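Local coordinates for carboxylic ester hydrolase (Aspergillus niger, PDB 7K4O), which probably hydrolyses ester bonds of tannins as a secreted fungal serine esterase of the tannase family, with an alpha/beta-hydrolase type of core, at residues M135-A138 against N139-D143; L147-A151 against Y152-R156; A212-W215 against S216-Q219; E355-L359 against L360-N364. One frame throughout, in Å; residues are numbered along the deposited sequence. Where two conformers were deposited one is given.

Contact 1: residues M135-A138 against N139-D143. With NAG (2-acetamido-2-deoxy-beta-D-glucopyranose), chain H.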
loop_
_atom_site.group_PDB
_atom_site.type_symbol
_atom_site.label_atom_id
_atom_site.label_comp_id
_atom_site.label_asym_id
_atom_site.label_seq_id
_atom_site.Cartn_x
_atom_site.Cartn_y
_atom_site.Cartn_z
ATOM N N MET A 135 3.318 20.249 -5.231
ATOM C CA MET A 135 3.151 19.712 -6.600
ATOM C C MET A 135 2.954 20.835 -7.623
ATOM O O MET A 135 3.243 20.560 -8.803
ATOM C CB MET A 135 1.987 18.722 -6.641
ATOM C CG MET A 135 1.896 17.866 -7.858
ATOM S SD MET A 135 3.321 16.775 -8.137
ATOM C CE MET A 135 2.953 15.555 -6.882
ATOM N N LEU A 136 2.456 22.014 -7.225
ATOM C CA LEU A 136 2.092 23.058 -8.210
ATOM C C LEU A 136 2.966 24.282 -8.029
ATOM O O LEU A 136 3.078 24.821 -6.920
ATOM C CB LEU A 136 0.619 23.448 -8.097
ATOM C CG LEU A 136 -0.392 22.345 -8.282
ATOM C CD1 LEU A 136 -1.794 22.889 -8.042
ATOM C CD2 LEU A 136 -0.286 21.649 -9.612
ATOM N N LEU A 137 3.575 24.739 -9.114
ATOM C CA LEU A 137 4.254 26.049 -9.135
ATOM C C LEU A 137 3.246 27.211 -9.218
ATOM O O LEU A 137 3.573 28.321 -8.739
ATOM C CB LEU A 137 5.245 26.116 -10.288
ATOM C CG LEU A 137 6.418 25.137 -10.252
ATOM C CD1 LEU A 137 7.259 25.268 -11.504
ATOM C CD2 LEU A 137 7.277 25.385 -8.996
ATOM N N ALA A 138 2.108 26.981 -9.839
ATOM C CA ALA A 138 1.014 27.953 -10.051
ATOM C C ALA A 138 -0.181 27.126 -10.461
ATOM O O ALA A 138 -0.047 25.939 -10.766
ATOM C CB ALA A 138 1.362 28.982 -11.121
ATOM N N ASN A 139 -1.345 27.746 -10.513
ATOM C CA ASN A 139 -2.526 27.080 -11.049
ATOM C C ASN A 139 -2.283 26.852 -12.536
ATOM O O ASN A 139 -2.007 27.844 -13.256
ATOM C CB ASN A 139 -3.799 27.869 -10.774
ATOM C CG ASN A 139 -4.174 27.824 -9.304
ATOM O OD1 ASN A 139 -4.105 26.762 -8.650
ATOM N ND2 ASN A 139 -4.491 28.977 -8.767
ATOM N N GLY A 140 -2.304 25.585 -12.929
ATOM C CA GLY A 140 -1.998 25.115 -14.283
ATOM C C GLY A 140 -0.570 24.696 -14.505
ATOM O O GLY A 140 -0.307 24.232 -15.601
ATOM N N THR A 141 0.313 24.837 -13.525
ATOM C CA THR A 141 1.754 24.564 -13.760
ATOM C C THR A 141 2.271 23.550 -12.730
ATOM O O THR A 141 2.414 23.902 -11.570
ATOM C CB THR A 141 2.574 25.845 -13.670
ATOM O OG1 THR A 141 1.995 26.843 -14.524
ATOM C CG2 THR A 141 4.003 25.644 -14.082
ATOM N N LEU A 142 2.445 22.319 -13.173
ATOM C CA LEU A 142 3.133 21.332 -12.294
ATOM C C LEU A 142 4.662 21.604 -11.998
ATOM O O LEU A 142 5.506 22.164 -12.796
ATOM C CB LEU A 142 3.025 19.990 -13.021
ATOM C CG LEU A 142 2.793 18.764 -12.154
ATOM C CD1 LEU A 142 1.376 18.743 -11.625
ATOM C CD2 LEU A 142 3.081 17.502 -12.944
ATOM N N ASP A 143 5.029 21.341 -10.750
ATOM C CA ASP A 143 6.453 21.287 -10.390
ATOM C C ASP A 143 6.907 19.869 -10.780
ATOM O O ASP A 143 6.637 18.889 -10.009
ATOM C CB ASP A 143 6.631 21.554 -8.915
ATOM C CG ASP A 143 8.072 21.649 -8.470
ATOM O OD1 ASP A 143 8.927 21.038 -9.134
ATOM O OD2 ASP A 143 8.343 22.341 -7.457
HETATM C C1 NAG H . -4.988 29.142 -7.401
HETATM C C2 NAG H . -4.617 30.415 -6.679
HETATM C C3 NAG H . -5.309 30.507 -5.328
HETATM C C4 NAG H . -6.790 30.436 -5.646
HETATM C C5 NAG H . -7.092 29.119 -6.384
HETATM C C6 NAG H . -8.565 28.820 -6.670
HETATM C C7 NAG H . -2.448 29.527 -5.881
HETATM C C8 NAG H . -1.178 29.005 -6.537
HETATM N N2 NAG H . -3.184 30.286 -6.674
HETATM O O3 NAG H . -4.847 31.665 -4.651
HETATM O O4 NAG H . -7.554 30.241 -4.474
HETATM O O5 NAG H . -6.393 29.144 -7.607
HETATM O O6 NAG H . -9.196 30.002 -7.193
HETATM O O7 NAG H . -2.847 29.200 -4.778
#
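Ala138 and Thr141 are the end residues of a type II beta turn, with Asn139 and Gly140 at its corners, that closes a small beta hairpin, and Leu137 and Asp143 pack against each other at its open end. Gly140 takes a positive phi of 94° in the third place of the turn, and Thr141 N donates to Ala138 O at 3.0 Å. The pairing then slips by one residue: Leu137 and Ala138 both face Thr141, a classic beta bulge, and Leu137 N reaches Thr141 O at 2.8 Å. Ala138 and Thr141 send their side chains to the same face of the hairpin, whereas those of Leu136 and Leu142 diverge.

The isobutyl group of Leu137 is the bridging piece. With CG beside the backbone N (chi1 -63°), it leans over the second strand, CB near the methyl CG2 of Thr141 and CD2 3.6 Å from Asp143 OD2, the two side chains crossing at about a right angle. Asp143 is fixed from two directions: its N donates to Met135 O at 2.8 Å, nearly straight at the hydrogen, while its carboxylate OD1 caps Thr146 N as the N-cap of helix 144-169. Beneath, Met135 CG lies 3.9 Å from Leu142 CD1, the two chains running side by side, and both also pack on Leu360 of helix 351-361. Asn139, in the second place of the turn, carries an N-linked glycan: its ND2 is bonded to C1 of the N-acetylglucosamine at 1.5 Å.

Contact 2: residues L147-A151 against Y152-R156; sequences LYMFA and YKAHR
Tyr148 and Tyr152 lie side by side and point the same way, their ring planes inclined at 66° and their centroids 5.9 Å apart. The hydroxyl of Tyr152 comes up in the plane of the Tyr148 ring, at its edge, with OH 3.5 Å from CD2. Round the helix from this pair, Met149, bent at chi2 and chi3, reaches forward along the helix and lays its terminal methyl CE 3.7 Å from Ala154 CB. The side chain of Lys153 crosses it at a slant, with Met149 SD 3.7 Å from Lys153 CE. The bend of Lys153 at chi3 (66°) brings that carbon in, while NZ goes on to a salt bridge with Glu145.

What sets these side chains is a wider pi-type turn inside helix 144-169. Tyr148 O accepts two N-H groups from opposite faces of its carbonyl plane, Tyr152 N at 3.0 Å and Lys153 N at 2.9 Å. One residue on, Ala154 N reaches Met149 O at 3.1 Å, in the carbonyl plane and on a lone pair. A water donates to the same oxygen and accepts from His155 N, bridging the two. The short axes on the two sides of the irregularity differ in direction by 58°. Farther out, helix 187-196 takes up the carbonyls around the bend: Arg190 binds the oxygens of Phe150 and Ala151, and Gln195 NE2 that of Tyr152.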
loop_
_atom_site.group_PDB
_atom_site.type_symbol
_atom_site.label_atom_id
_atom_site.label_comp_id
_atom_site.label_asym_id
_atom_site.label_seq_id
_atom_site.Cartn_x
_atom_site.Cartn_y
_atom_site.Cartn_z
ATOM N N LEU A 147 7.005 15.986 -8.881
ATOM C CA LEU A 147 6.433 14.793 -9.496
ATOM C C LEU A 147 7.472 13.676 -9.556
ATOM O O LEU A 147 7.156 12.557 -9.121
ATOM C CB LEU A 147 5.913 15.119 -10.903
ATOM C CG LEU A 147 5.441 13.933 -11.698
ATOM C CD1 LEU A 147 4.185 13.344 -11.097
ATOM C CD2 LEU A 147 5.151 14.281 -13.150
ATOM N N TYR A 148 8.649 13.975 -10.093
ATOM C CA TYR A 148 9.680 12.923 -10.283
ATOM C C TYR A 148 10.217 12.452 -8.914
ATOM O O TYR A 148 10.459 11.215 -8.770
ATOM C CB TYR A 148 10.810 13.400 -11.200
ATOM C CG TYR A 148 10.491 13.132 -12.649
ATOM C CD1 TYR A 148 9.597 13.950 -13.341
ATOM C CD2 TYR A 148 11.093 12.111 -13.361
ATOM C CE1 TYR A 148 9.298 13.704 -14.676
ATOM C CE2 TYR A 148 10.785 11.836 -14.692
ATOM C CZ TYR A 148 9.889 12.663 -15.364
ATOM O OH TYR A 148 9.602 12.463 -16.689
ATOM N N MET A 149 10.482 13.372 -7.993
ATOM C CA MET A 149 10.959 12.973 -6.652
ATOM C C MET A 149 9.910 12.070 -5.951
ATOM O O MET A 149 10.279 11.001 -5.434
ATOM C CB MET A 149 11.217 14.221 -5.829
ATOM C CG MET A 149 12.519 14.911 -6.192
ATOM S SD MET A 149 13.992 13.903 -5.762
ATOM C CE MET A 149 14.118 14.349 -4.029
ATOM N N PHE A 150 8.630 12.418 -5.983
ATOM C CA PHE A 150 7.573 11.581 -5.385
ATOM C C PHE A 150 7.465 10.254 -6.121
ATOM O O PHE A 150 7.339 9.185 -5.492
ATOM C CB PHE A 150 6.243 12.336 -5.417
ATOM C CG PHE A 150 5.077 11.687 -4.718
ATOM C CD1 PHE A 150 5.152 11.300 -3.389
ATOM C CD2 PHE A 150 3.880 11.496 -5.376
ATOM C CE1 PHE A 150 4.057 10.752 -2.745
ATOM C CE2 PHE A 150 2.790 10.899 -4.743
ATOM C CZ PHE A 150 2.865 10.585 -3.424
ATOM N N ALA A 151 7.494 10.281 -7.457
ATOM C CA ALA A 151 7.312 9.096 -8.308
ATOM C C ALA A 151 8.358 8.036 -7.971
ATOM O O ALA A 151 7.941 6.890 -7.796
ATOM C CB ALA A 151 7.353 9.446 -9.775
ATOM N N TYR A 152 9.635 8.398 -8.032
ATOM C CA TYR A 152 10.705 7.386 -7.870
ATOM C C TYR A 152 12.059 7.979 -7.534
ATOM O O TYR A 152 12.927 7.208 -7.079
ATOM C CB TYR A 152 10.816 6.516 -9.129
ATOM C CG TYR A 152 11.342 7.203 -10.362
ATOM C CD1 TYR A 152 12.699 7.331 -10.588
ATOM C CD2 TYR A 152 10.467 7.734 -11.329
ATOM C CE1 TYR A 152 13.182 7.944 -11.743
ATOM C CE2 TYR A 152 10.935 8.327 -12.489
ATOM C CZ TYR A 152 12.292 8.432 -12.696
ATOM O OH TYR A 152 12.775 9.040 -13.840
ATOM N N LYS A 153 12.310 9.251 -7.748
ATOM C CA LYS A 153 13.714 9.702 -7.679
ATOM C C LYS A 153 14.147 9.821 -6.219
ATOM O O LYS A 153 15.353 9.569 -5.911
ATOM C CB LYS A 153 13.904 11.021 -8.443
ATOM C CG LYS A 153 15.336 11.462 -8.586
ATOM C CD LYS A 153 15.530 12.530 -9.708
ATOM C CE LYS A 153 14.833 13.840 -9.382
ATOM N NZ LYS A 153 15.222 14.905 -10.338
ATOM N N ALA A 154 13.300 10.287 -5.323
ATOM C CA ALA A 154 13.673 10.499 -3.904
ATOM C C ALA A 154 14.095 9.163 -3.255
ATOM O O ALA A 154 15.098 9.128 -2.493
ATOM C CB ALA A 154 12.514 11.098 -3.116
ATOM N N HIS A 155 13.399 8.093 -3.560
ATOM C CA HIS A 155 13.755 6.785 -2.944
ATOM C C HIS A 155 15.063 6.230 -3.516
ATOM O O HIS A 155 15.869 5.633 -2.764
ATOM C CB HIS A 155 12.630 5.787 -3.089
ATOM C CG HIS A 155 11.675 5.853 -1.963
ATOM N ND1 HIS A 155 12.054 5.476 -0.656
ATOM C CD2 HIS A 155 10.414 6.328 -1.903
ATOM C CE1 HIS A 155 11.027 5.710 0.137
ATOM N NE2 HIS A 155 9.997 6.201 -0.594
ATOM N N ARG A 156 15.323 6.461 -4.784
ATOM C CA ARG A 156 16.619 6.080 -5.388
ATOM C C ARG A 156 17.760 6.787 -4.649
ATOM O O ARG A 156 18.776 6.131 -4.295
ATOM C CB ARG A 156 16.578 6.414 -6.874
ATOM C CG ARG A 156 17.859 6.132 -7.617
ATOM C CD ARG A 156 18.297 4.740 -7.426
ATOM N NE ARG A 156 19.379 4.462 -8.391
ATOM C CZ ARG A 156 20.087 3.328 -8.369
ATOM N NH1 ARG A 156 19.797 2.353 -7.524
ATOM N NH2 ARG A 156 21.041 3.150 -9.252
HETATM O O HOH W 1 10.714 8.317 -4.704
#

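Contact 3: residues A212-W215 against S216-Q219; sequences AFRW and SFQQ. With GDE (3,4,5-trihydroxybenzoic acid), chain J.
The gallic acid (3,4,5-trihydroxybenzoic acid) pocket takes one wall from the start of helix 215-221, where Gln219 lies across the indole of Trp215 and holds the ligand's hydroxyls. Gln219 CG sits 3.6 Å from the centroid of the five-membered ring, 15° off its normal, a CH-pi contact over the face. Farther along the same face, its NE2 stands above the six-membered ring, close to its middle, with amide and ring planes 50° apart. Bent at chi2 (-49°), the chain delivers both ends of the amide to gallate: OE1 accepts from the hydroxyl OAE at 2.7 Å, and NE2 donates to OAC at 2.8 Å. Gln218 NE2 grips OAE as well, at 3.0 Å and almost perfectly straight, so that this hydroxyl bridges two glutamines. The same NE2 also donates to Ser421 O.

The backbone holding these side chains is a helix N-terminus, with Arg214 at the N-cap position. Arg214 O receives Phe217 N and Gln218 N from opposite faces of its carbonyl plane, and Gln219 N bonds to Trp215 O at 2.9 Å. On the loop side, Ala212 CB touches the gallate ring at CAI, 3.7 Å away. Second-shell groups hold the helix start: the guanidinium of Arg214 forms a salt bridge with the C-terminal carboxylate of Tyr554, and Ser216 OG is hydrogen-bonded to Met383 O.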
loop_
_atom_site.group_PDB
_atom_site.type_symbol
_atom_site.label_atom_id
_atom_site.label_comp_id
_atom_site.label_asym_id
_atom_site.label_seq_id
_atom_site.Cartn_x
_atom_site.Cartn_y
_atom_site.Cartn_z
ATOM N N ALA A 212 -0.631 1.535 -3.752
ATOM C CA ALA A 212 -1.375 2.533 -4.552
ATOM C C ALA A 212 -0.772 2.691 -5.954
ATOM O O ALA A 212 -0.596 3.845 -6.414
ATOM C CB ALA A 212 -1.445 3.803 -3.808
ATOM N N PHE A 213 -0.459 1.569 -6.607
ATOM C CA PHE A 213 0.027 1.603 -8.006
ATOM C C PHE A 213 -1.192 1.600 -8.963
ATOM O O PHE A 213 -2.354 1.753 -8.539
ATOM C CB PHE A 213 1.062 0.519 -8.232
ATOM C CG PHE A 213 0.633 -0.907 -8.029
ATOM C CD1 PHE A 213 -0.683 -1.279 -7.900
ATOM C CD2 PHE A 213 1.622 -1.897 -7.998
ATOM C CE1 PHE A 213 -1.017 -2.626 -7.794
ATOM C CE2 PHE A 213 1.287 -3.231 -7.840
ATOM C CZ PHE A 213 -0.029 -3.592 -7.813
ATOM N N ARG A 214 -0.911 1.472 -10.245
ATOM C CA ARG A 214 -1.917 1.616 -11.323
ATOM C C ARG A 214 -2.611 2.962 -11.130
ATOM O O ARG A 214 -3.849 3.046 -11.217
ATOM C CB ARG A 214 -2.870 0.418 -11.345
ATOM C CG ARG A 214 -3.519 0.199 -12.697
ATOM C CD ARG A 214 -4.326 -1.079 -12.761
ATOM N NE ARG A 214 -3.429 -2.249 -12.657
ATOM C CZ ARG A 214 -3.307 -3.070 -11.608
ATOM N NH1 ARG A 214 -4.038 -2.917 -10.528
ATOM N NH2 ARG A 214 -2.375 -3.991 -11.660
ATOM N N TRP A 215 -1.822 4.019 -10.966
ATOM C CA TRP A 215 -2.221 5.344 -10.478
ATOM C C TRP A 215 -3.523 5.863 -11.133
ATOM O O TRP A 215 -4.440 6.230 -10.379
ATOM C CB TRP A 215 -1.082 6.339 -10.688
ATOM C CG TRP A 215 -1.371 7.644 -10.014
ATOM C CD1 TRP A 215 -1.959 8.762 -10.530
ATOM C CD2 TRP A 215 -0.962 7.992 -8.685
ATOM N NE1 TRP A 215 -2.026 9.726 -9.573
ATOM C CE2 TRP A 215 -1.414 9.309 -8.429
ATOM C CE3 TRP A 215 -0.304 7.297 -7.652
ATOM C CZ2 TRP A 215 -1.247 9.916 -7.188
ATOM C CZ3 TRP A 215 -0.118 7.910 -6.442
ATOM C CH2 TRP A 215 -0.582 9.201 -6.207
ATOM N N SER A 216 -3.578 5.912 -12.463
ATOM C CA SER A 216 -4.715 6.598 -13.125
ATOM C C SER A 216 -6.011 5.839 -12.815
ATOM O O SER A 216 -7.082 6.483 -12.861
ATOM C CB SER A 216 -4.446 6.769 -14.634
ATOM O OG SER A 216 -4.429 5.522 -15.309
ATOM N N PHE A 217 -5.966 4.528 -12.642
ATOM C CA PHE A 217 -7.179 3.714 -12.400
ATOM C C PHE A 217 -7.496 3.787 -10.920
ATOM O O PHE A 217 -8.633 4.027 -10.533
ATOM C CB PHE A 217 -6.958 2.289 -12.888
ATOM C CG PHE A 217 -6.971 2.113 -14.386
ATOM C CD1 PHE A 217 -5.954 2.616 -15.184
ATOM C CD2 PHE A 217 -8.048 1.513 -15.018
ATOM C CE1 PHE A 217 -6.012 2.529 -16.558
ATOM C CE2 PHE A 217 -8.075 1.373 -16.388
ATOM C CZ PHE A 217 -7.068 1.882 -17.155
ATOM N N GLN A 218 -6.485 3.623 -10.056
ATOM C CA GLN A 218 -6.690 3.554 -8.601
ATOM C C GLN A 218 -7.232 4.891 -8.104
ATOM O O GLN A 218 -8.133 4.914 -7.254
ATOM C CB GLN A 218 -5.357 3.232 -7.914
ATOM C CG GLN A 218 -5.367 3.517 -6.413
ATOM C CD GLN A 218 -6.512 2.868 -5.649
ATOM O OE1 GLN A 218 -7.028 1.834 -6.066
ATOM N NE2 GLN A 218 -6.813 3.455 -4.500
ATOM N N GLN A 219 -6.660 6.049 -8.514
ATOM C CA GLN A 219 -7.100 7.318 -7.929
ATOM C C GLN A 219 -8.510 7.654 -8.473
ATOM O O GLN A 219 -9.391 8.078 -7.701
ATOM C CB GLN A 219 -6.153 8.476 -8.225
ATOM C CG GLN A 219 -4.683 8.240 -7.834
ATOM C CD GLN A 219 -4.511 7.711 -6.437
ATOM O OE1 GLN A 219 -5.330 7.974 -5.550
ATOM N NE2 GLN A 219 -3.358 7.057 -6.203
HETATM O OAA GDE J . -1.411 5.717 1.238
HETATM O OAB GDE J . -3.335 5.288 2.243
HETATM O OAC GDE J . -2.913 7.205 -3.451
HETATM O OAD GDE J . -6.558 4.674 -1.680
HETATM O OAE GDE J . -5.462 6.042 -3.699
HETATM C CAF GDE J . -2.782 6.383 -1.133
HETATM C CAG GDE J . -4.643 5.090 -0.225
HETATM C CAH GDE J . -2.669 5.566 1.211
HETATM C CAI GDE J . -3.467 6.510 -2.351
HETATM C CAJ GDE J . -5.352 5.250 -1.443
HETATM C CAK GDE J . -3.417 5.723 -0.093
HETATM C CAL GDE J . -4.755 5.921 -2.476
#

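Contact 4: residues E355-L359 against L360-N364; sequences EYIAL and LVDKN. With NAG (2-acetamido-2-deoxy-beta-D-glucopyranose), chain E.
Val361 pushes one methyl, CG2, into the angle between the Tyr356 ring and the end of Ile357. The methyl rests over the phenol face, 4.0 Å from the ring centroid and 25° off the normal, a CH-pi contact shifted toward the rim. Ile357 CD1 flanks it at 3.9 Å, the isoleucine and valine lying side by side. With its CG anti to the backbone N (chi1 169°), Tyr356 turns its ring alongside the next turn of the helix, and Leu360 crosses it at about a right angle: CB lies 3.8 Å from CE1, and CD1 comes to the edge in the ring plane. Leu359 and Leu360 lie side by side, pointing the same way, their CG atoms in contact.

Underneath, the C-terminal end of helix 351-361 widens through a pi-type turn. Ile357 O accepts from Asp362 N at 2.8 Å, nearly head-on, and from Val361 N at a poorer angle. Ala358 O accepts from Asn364 N at 2.9 Å, past Lys363 with its positive phi. The glycan follows at once, Asn364 ND2 being bonded to C1 of an N-acetylglucosamine. Lys363 NZ curls back to Leu360 O at 3.2 Å and makes a salt bridge with Glu389.

Helix 376-390 packs against this end through Trp382, which touches Ile357 and Val361, and Tyr390; Tyr356 meets helix 215-221, while Leu360 and Lys363 lean on strand 141-142.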
loop_
_atom_site.group_PDB
_atom_site.type_symbol
_atom_site.label_atom_id
_atom_site.label_comp_id
_atom_site.label_asym_id
_atom_site.label_seq_id
_atom_site.Cartn_x
_atom_site.Cartn_y
_atom_site.Cartn_z
ATOM N N GLU A 355 -8.967 14.797 -5.143
ATOM C CA GLU A 355 -7.630 15.401 -5.107
ATOM C C GLU A 355 -6.872 15.022 -6.394
ATOM O O GLU A 355 -6.096 15.876 -6.906
ATOM C CB GLU A 355 -6.838 14.967 -3.877
ATOM C CG GLU A 355 -5.407 15.509 -3.892
ATOM C CD GLU A 355 -4.726 15.630 -2.557
ATOM O OE1 GLU A 355 -5.226 15.054 -1.573
ATOM O OE2 GLU A 355 -3.703 16.333 -2.495
ATOM N N TYR A 356 -6.921 13.784 -6.854
ATOM C CA TYR A 356 -6.227 13.376 -8.090
ATOM C C TYR A 356 -6.677 14.300 -9.252
ATOM O O TYR A 356 -5.824 14.888 -9.946
ATOM C CB TYR A 356 -6.435 11.918 -8.441
ATOM C CG TYR A 356 -5.948 11.582 -9.825
ATOM C CD1 TYR A 356 -4.627 11.768 -10.156
ATOM C CD2 TYR A 356 -6.778 11.112 -10.821
ATOM C CE1 TYR A 356 -4.155 11.533 -11.441
ATOM C CE2 TYR A 356 -6.303 10.782 -12.081
ATOM C CZ TYR A 356 -4.978 10.990 -12.402
ATOM O OH TYR A 356 -4.508 10.753 -13.664
ATOM N N ILE A 357 -7.977 14.435 -9.438
ATOM C CA ILE A 357 -8.480 15.279 -10.570
ATOM C C ILE A 357 -8.021 16.719 -10.385
ATOM O O ILE A 357 -7.483 17.325 -11.343
ATOM C CB ILE A 357 -9.998 15.142 -10.744
ATOM C CG1 ILE A 357 -10.408 13.692 -11.000
ATOM C CG2 ILE A 357 -10.489 16.104 -11.839
ATOM C CD1 ILE A 357 -9.656 12.958 -12.088
ATOM N N ALA A 358 -8.206 17.293 -9.202
ATOM C CA ALA A 358 -7.872 18.714 -8.974
ATOM C C ALA A 358 -6.361 18.948 -9.114
ATOM O O ALA A 358 -5.942 19.979 -9.675
ATOM C CB ALA A 358 -8.385 19.178 -7.638
ATOM N N LEU A 359 -5.520 18.066 -8.542
ATOM C CA LEU A 359 -4.070 18.309 -8.412
ATOM C C LEU A 359 -3.315 17.903 -9.690
ATOM O O LEU A 359 -2.405 18.619 -10.075
ATOM C CB LEU A 359 -3.522 17.493 -7.242
ATOM C CG LEU A 359 -2.072 17.788 -6.884
ATOM C CD1 LEU A 359 -1.906 19.184 -6.320
ATOM C CD2 LEU A 359 -1.584 16.692 -5.948
ATOM N N LEU A 360 -3.595 16.730 -10.241
ATOM C CA LEU A 360 -2.729 16.138 -11.262
ATOM C C LEU A 360 -3.397 16.104 -12.643
ATOM O O LEU A 360 -2.714 15.835 -13.605
ATOM C CB LEU A 360 -2.284 14.759 -10.797
ATOM C CG LEU A 360 -1.245 14.786 -9.674
ATOM C CD1 LEU A 360 -1.203 13.418 -9.022
ATOM C CD2 LEU A 360 0.110 15.172 -10.229
ATOM N N VAL A 361 -4.689 16.364 -12.737
ATOM C CA VAL A 361 -5.370 16.488 -14.044
ATOM C C VAL A 361 -5.599 17.975 -14.322
ATOM O O VAL A 361 -5.000 18.514 -15.276
ATOM C CB VAL A 361 -6.654 15.656 -14.077
ATOM C CG1 VAL A 361 -7.353 15.860 -15.429
ATOM C CG2 VAL A 361 -6.373 14.176 -13.824
ATOM N N ASP A 362 -6.345 18.652 -13.469
ATOM C CA ASP A 362 -6.653 20.104 -13.632
ATOM C C ASP A 362 -5.479 20.970 -13.196
ATOM O O ASP A 362 -5.349 22.155 -13.628
ATOM C CB ASP A 362 -7.900 20.459 -12.837
ATOM C CG ASP A 362 -9.178 19.774 -13.330
ATOM O OD1 ASP A 362 -9.183 19.181 -14.413
ATOM O OD2 ASP A 362 -10.157 19.803 -12.559
ATOM N N LYS A 363 -4.651 20.468 -12.277
ATOM C CA LYS A 363 -3.445 21.169 -11.790
ATOM C C LYS A 363 -3.802 22.524 -11.171
ATOM O O LYS A 363 -3.029 23.487 -11.284
ATOM C CB LYS A 363 -2.408 21.264 -12.900
ATOM C CG LYS A 363 -1.988 19.907 -13.463
ATOM C CD LYS A 363 -1.150 20.029 -14.714
ATOM C CE LYS A 363 -0.689 18.736 -15.356
ATOM N NZ LYS A 363 -1.781 17.860 -15.872
ATOM N N ASN A 364 -4.886 22.567 -10.408
ATOM C CA ASN A 364 -5.259 23.860 -9.788
ATOM C C ASN A 364 -5.972 23.722 -8.458
ATOM O O ASN A 364 -6.703 24.669 -8.121
ATOM C CB ASN A 364 -6.124 24.669 -10.755
ATOM C CG ASN A 364 -7.413 24.002 -11.154
ATOM O OD1 ASN A 364 -7.820 22.992 -10.561
ATOM N ND2 ASN A 364 -8.098 24.595 -12.144
HETATM C C1 NAG E . -9.334 24.166 -12.697
HETATM C C2 NAG E . -10.377 25.315 -12.915
HETATM C C3 NAG E . -11.589 24.809 -13.629
HETATM C C4 NAG E . -11.122 24.208 -14.976
HETATM C C5 NAG E . -10.079 23.133 -14.704
HETATM C C6 NAG E . -9.477 22.661 -16.025
HETATM C C7 NAG E . -10.235 27.016 -11.141
HETATM C C8 NAG E . -10.706 27.374 -9.768
HETATM N N2 NAG E . -10.698 25.873 -11.611
HETATM O O3 NAG E . -12.340 26.014 -13.780
HETATM O O4 NAG E . -12.184 23.485 -15.616
HETATM O O5 NAG E . -9.037 23.663 -13.956
HETATM O O6 NAG E . -8.443 23.552 -16.509
HETATM O O7 NAG E . -9.536 27.757 -11.779
#

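Overall arrangement
From the N terminus, contact 1 closes the hairpin just ahead of helix 144-169, and contact 2 lies within that helix; Leu142 and Met135 pack on Leu147 where they join. Contact 3 follows strand 205-209 of the large sheet and starts helix 215-221, touching contact 2 where Phe150 meets Trp215. Contact 4 ends helix 351-361. The four stand in series, none nested or crossing, yet the fold brings the last back to the first: Gly140 N lies 2.8 Å from Lys363 O, a probable hydrogen bond, and the neighbouring Asn139 and Asn364 are both glycosylated. Tyr356 and Leu360 of contact 4 also press on Trp215, linking the glycosylated hairpin to the gallate pocket.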